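PDB 3OQQ: putative lipoprotein from Bacteroides ovatus, which is of unknown function but is probably a lipoprotein displayed outside the cell, and binds calcium ions in the crystal. Local coordinates for residues L103-P106 against E107-Q111; Q263-G266 against T267-T270. All blocks are in the same frame, centred on the assembly; numbering follows the deposited sequence.

Contact 1 and contact 2 are both local, each made where the chain turns at one end of a beta strand. They share no strand: their centres lie 42 Å apart and their nearest atoms about 28 Å. Contact 1 is at the surface, about 32 Å from the centre of the chain, where strand 96-104 runs out into a loop. Contact 2 is partly buried, about 15 Å from that centre, in the hairpin between strands 253-263 and 266-272. Contact 1 combines a turn hydrogen bond, a water bridge and a small apolar contact. In contact 2 no hydrogen bond joins the two segments; a valine methyl packs on side chains of the turn.

Contact 1: residues L103-P106 against E107-Q111; sequences LALP and EDAVQ
Glu107 follows directly on Pro106, and its side chain points away overall. Glu107 as a whole is poorly ordered. Asp108 reaches back to the proline with one carboxylate oxygen: Asp108 OD1 lies 3.4 Å from Pro106 CB. A chi1 of 65° sets the Asp108 carboxylate between its own backbone N and carbonyl carbon. The same OD1 is hydrogen-bonded to Tyr64 OH of strand 59-65.

Ala109 closes a type I beta turn that starts at Pro106. Ala109 N donates to Pro106 O at 3.2 Å, with an N-H...O angle of 155°. The turn reverses the chain just beyond strand 96-104, at the start of the loop to strand 122-131. Ala109 CB also packs on Leu105 CG at 3.8 Å, and it comes within 4.2 Å of Pro106 CD. Val110 points its side chain away, but its carbonyl O lies 3.9 Å from Leu105 CD2.

Gln111 folds back on the loop, with its chain bent at chi2 (-58°). Its amide is held at both ends. Gln111 NE2 donates to Ala109 O at 3.1 Å, coming from above the carbonyl plane. Gln111 OE1 accepts from a water that also donates to Leu105 O, 2.9 Å from the water oxygen.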
loop_
_atom_site.group_PDB
_atom_site.type_symbol
_atom_site.label_atom_id
_atom_site.label_comp_id
_atom_site.label_asym_id
_atom_site.label_seq_id
_atom_site.Cartn_x
_atom_site.Cartn_y
_atom_site.Cartn_z
ATOM N N LEU A 103 -12.708 -12.728 18.095
ATOM C CA LEU A 103 -12.326 -14.090 17.762
ATOM C C LEU A 103 -12.533 -15.009 18.969
ATOM O O LEU A 103 -12.406 -14.587 20.123
ATOM C CB LEU A 103 -10.859 -14.130 17.304
ATOM C CG LEU A 103 -10.468 -13.273 16.089
ATOM C CD1 LEU A 103 -8.970 -13.319 15.887
ATOM C CD2 LEU A 103 -11.211 -13.712 14.805
ATOM N N ALA A 104 -12.831 -16.272 18.685
ATOM C CA ALA A 104 -12.988 -17.335 19.675
ATOM C C ALA A 104 -12.544 -18.620 19.030
ATOM O O ALA A 104 -12.784 -18.837 17.830
ATOM C CB ALA A 104 -14.435 -17.431 20.163
ATOM N N LEU A 105 -11.845 -19.437 19.797
ATOM C CA LEU A 105 -11.318 -20.713 19.334
ATOM C C LEU A 105 -12.346 -21.851 19.462
ATOM O O LEU A 105 -12.746 -22.194 20.585
ATOM C CB LEU A 105 -10.056 -21.053 20.141
ATOM C CG LEU A 105 -8.759 -21.333 19.425
ATOM C CD1 LEU A 105 -8.437 -20.273 18.382
ATOM C CD2 LEU A 105 -7.642 -21.434 20.418
ATOM N N PRO A 106 -12.726 -22.505 18.321
ATOM C CA PRO A 106 -13.626 -23.672 18.396
ATOM C C PRO A 106 -12.988 -24.787 19.225
ATOM O O PRO A 106 -11.772 -24.785 19.415
ATOM C CB PRO A 106 -13.783 -24.079 16.921
ATOM C CG PRO A 106 -13.485 -22.834 16.163
ATOM C CD PRO A 106 -12.344 -22.240 16.920
ATOM N N GLU A 107 -13.794 -25.718 19.732
ATOM C CA GLU A 107 -13.316 -26.792 20.609
ATOM C C GLU A 107 -12.385 -27.810 19.915
ATOM O O GLU A 107 -11.656 -28.517 20.609
ATOM C CB GLU A 107 -14.503 -27.532 21.250
ATOM C CG GLU A 107 -15.202 -26.758 22.365
ATOM C CD GLU A 107 -14.380 -26.320 23.567
ATOM O OE1 GLU A 107 -13.406 -27.021 23.930
ATOM O OE2 GLU A 107 -14.729 -25.274 24.161
ATOM N N ASP A 108 -12.419 -27.897 18.576
ATOM C CA ASP A 108 -11.555 -28.801 17.822
ATOM C C ASP A 108 -10.231 -28.110 17.376
ATOM O O ASP A 108 -9.475 -28.681 16.595
ATOM C CB ASP A 108 -12.317 -29.358 16.603
ATOM C CG ASP A 108 -12.707 -28.335 15.554
ATOM O OD1 ASP A 108 -12.610 -27.121 15.831
ATOM O OD2 ASP A 108 -13.047 -28.740 14.453
ATOM N N ALA A 109 -9.953 -26.892 17.872
ATOM C CA ALA A 109 -8.746 -26.161 17.503
ATOM C C ALA A 109 -7.545 -26.603 18.319
ATOM O O ALA A 109 -7.715 -27.146 19.427
ATOM C CB ALA A 109 -8.964 -24.674 17.701
ATOM N N VAL A 110 -6.317 -26.329 17.792
ATOM C CA VAL A 110 -5.092 -26.544 18.572
ATOM C C VAL A 110 -5.163 -25.518 19.723
ATOM O O VAL A 110 -5.259 -24.307 19.468
ATOM C CB VAL A 110 -3.755 -26.451 17.778
ATOM C CG1 VAL A 110 -2.555 -26.514 18.742
ATOM C CG2 VAL A 110 -3.662 -27.568 16.742
ATOM N N GLN A 111 -5.226 -26.014 20.956
ATOM C CA GLN A 111 -5.365 -25.174 22.144
ATOM C C GLN A 111 -4.037 -24.496 22.513
ATOM O O GLN A 111 -2.984 -25.140 22.470
ATOM C CB GLN A 111 -5.931 -25.975 23.319
ATOM C CG GLN A 111 -7.376 -26.457 23.085
ATOM C CD GLN A 111 -8.345 -25.316 22.811
ATOM O OE1 GLN A 111 -8.507 -24.390 23.615
ATOM N NE2 GLN A 111 -8.993 -25.341 21.658
HETATM O O HOH W 1 -11.192 -23.558 22.655
#

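Contact 2: residues Q263-G266 against T267-T270; sequences QAEG and TVIT
This is a local van der Waals contact inside a beta hairpin, where Val268 packs against the side chains of Gln263 and Glu265. The turn joins strands 253-263 and 266-272, neighbours in a six-stranded antiparallel sheet. It is a type I beta turn from Gln263 to Gly266, closed by Gly266 N donating to Gln263 O at 3.2 Å. Gly266 has a positive phi (133°) as the chain enters strand 266-272.

Val268 does the touching with one methyl, CG2. Its chi1 of 176° puts CG1 anti to the backbone N and leaves CG2 beside that N, facing the turn. Val196 of strand 190-198 touches both Glu265 and Val268. Gln263 meets the Val268 methyl with the start of its chain: Gln263 CG lies 3.7 Å and CB 3.8 Å from Val268 CG2. The Gln263 chain then bends at chi2, and its amide leads away to Asp260, where Gln263 NE2 is hydrogen-bonded to OD2. Glu265 has CG between its backbone N and carbonyl carbon (chi1 59°), and its end comes nearer. Glu265 OE2 lies 3.8 Å from Val268 CG2, and Glu265 OE1 is hydrogen-bonded to Ser354 OG.

Gln263 NE2 and the Glu265 carboxylate therefore have polar partners elsewhere in the chain. Val268 CG2 meets the Gln263 methylenes and Glu265 OE2 through van der Waals contact alone.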
loop_
_atom_site.group_PDB
_atom_site.type_symbol
_atom_site.label_atom_id
_atom_site.label_comp_id
_atom_site.label_asym_id
_atom_site.label_seq_id
_atom_site.Cartn_x
_atom_site.Cartn_y
_atom_site.Cartn_z
ATOM N N GLN A 263 12.216 13.080 8.554
ATOM C CA GLN A 263 11.302 14.167 8.185
ATOM C C GLN A 263 10.257 14.380 9.279
ATOM O O GLN A 263 9.898 13.421 9.945
ATOM C CB GLN A 263 10.633 13.879 6.834
ATOM C CG GLN A 263 11.610 13.978 5.647
ATOM C CD GLN A 263 12.274 15.332 5.494
ATOM O OE1 GLN A 263 11.622 16.386 5.500
ATOM N NE2 GLN A 263 13.601 15.338 5.393
ATOM N N ALA A 264 9.770 15.615 9.464
ATOM C CA ALA A 264 8.768 15.940 10.489
ATOM C C ALA A 264 7.478 15.085 10.398
ATOM O O ALA A 264 6.984 14.626 11.431
ATOM C CB ALA A 264 8.401 17.407 10.402
ATOM N N GLU A 265 6.963 14.852 9.183
ATOM C CA GLU A 265 5.703 14.122 8.916
ATOM C C GLU A 265 5.827 12.600 9.080
ATOM O O GLU A 265 4.812 11.900 9.098
ATOM C CB GLU A 265 5.188 14.440 7.496
ATOM C CG GLU A 265 6.165 14.070 6.382
ATOM C CD GLU A 265 7.109 15.161 5.931
ATOM O OE1 GLU A 265 7.613 15.928 6.786
ATOM O OE2 GLU A 265 7.341 15.252 4.706
ATOM N N GLY A 266 7.051 12.099 9.169
ATOM C CA GLY A 266 7.274 10.666 9.301
ATOM C C GLY A 266 8.340 10.210 8.334
ATOM O O GLY A 266 9.105 11.047 7.844
ATOM N N THR A 267 8.414 8.886 8.067
ATOM C CA THR A 267 9.415 8.293 7.144
ATOM C C THR A 267 9.014 8.571 5.687
ATOM O O THR A 267 7.886 8.263 5.278
ATOM C CB THR A 267 9.581 6.785 7.430
ATOM O OG1 THR A 267 9.873 6.624 8.818
ATOM C CG2 THR A 267 10.703 6.139 6.592
ATOM N N VAL A 268 9.923 9.158 4.902
ATOM C CA VAL A 268 9.593 9.462 3.493
ATOM C C VAL A 268 10.384 8.496 2.587
ATOM O O VAL A 268 11.611 8.501 2.605
ATOM C CB VAL A 268 9.823 10.953 3.130
ATOM C CG1 VAL A 268 9.556 11.214 1.641
ATOM C CG2 VAL A 268 8.975 11.870 4.019
ATOM N N ILE A 269 9.656 7.664 1.818
ATOM C CA ILE A 269 10.220 6.641 0.949
ATOM C C ILE A 269 9.972 7.002 -0.510
ATOM O O ILE A 269 8.825 7.212 -0.901
ATOM C CB ILE A 269 9.607 5.238 1.311
ATOM C CG1 ILE A 269 9.937 4.885 2.786
ATOM C CG2 ILE A 269 10.120 4.120 0.348
ATOM C CD1 ILE A 269 9.249 3.684 3.358
ATOM N N THR A 270 11.044 7.045 -1.325
ATOM C CA THR A 270 10.871 7.326 -2.757
ATOM C C THR A 270 11.601 6.294 -3.626
ATOM O O THR A 270 12.725 5.898 -3.319
ATOM C CB THR A 270 11.326 8.731 -3.139
ATOM O OG1 THR A 270 12.690 8.877 -2.782
ATOM C CG2 THR A 270 10.480 9.836 -2.497
#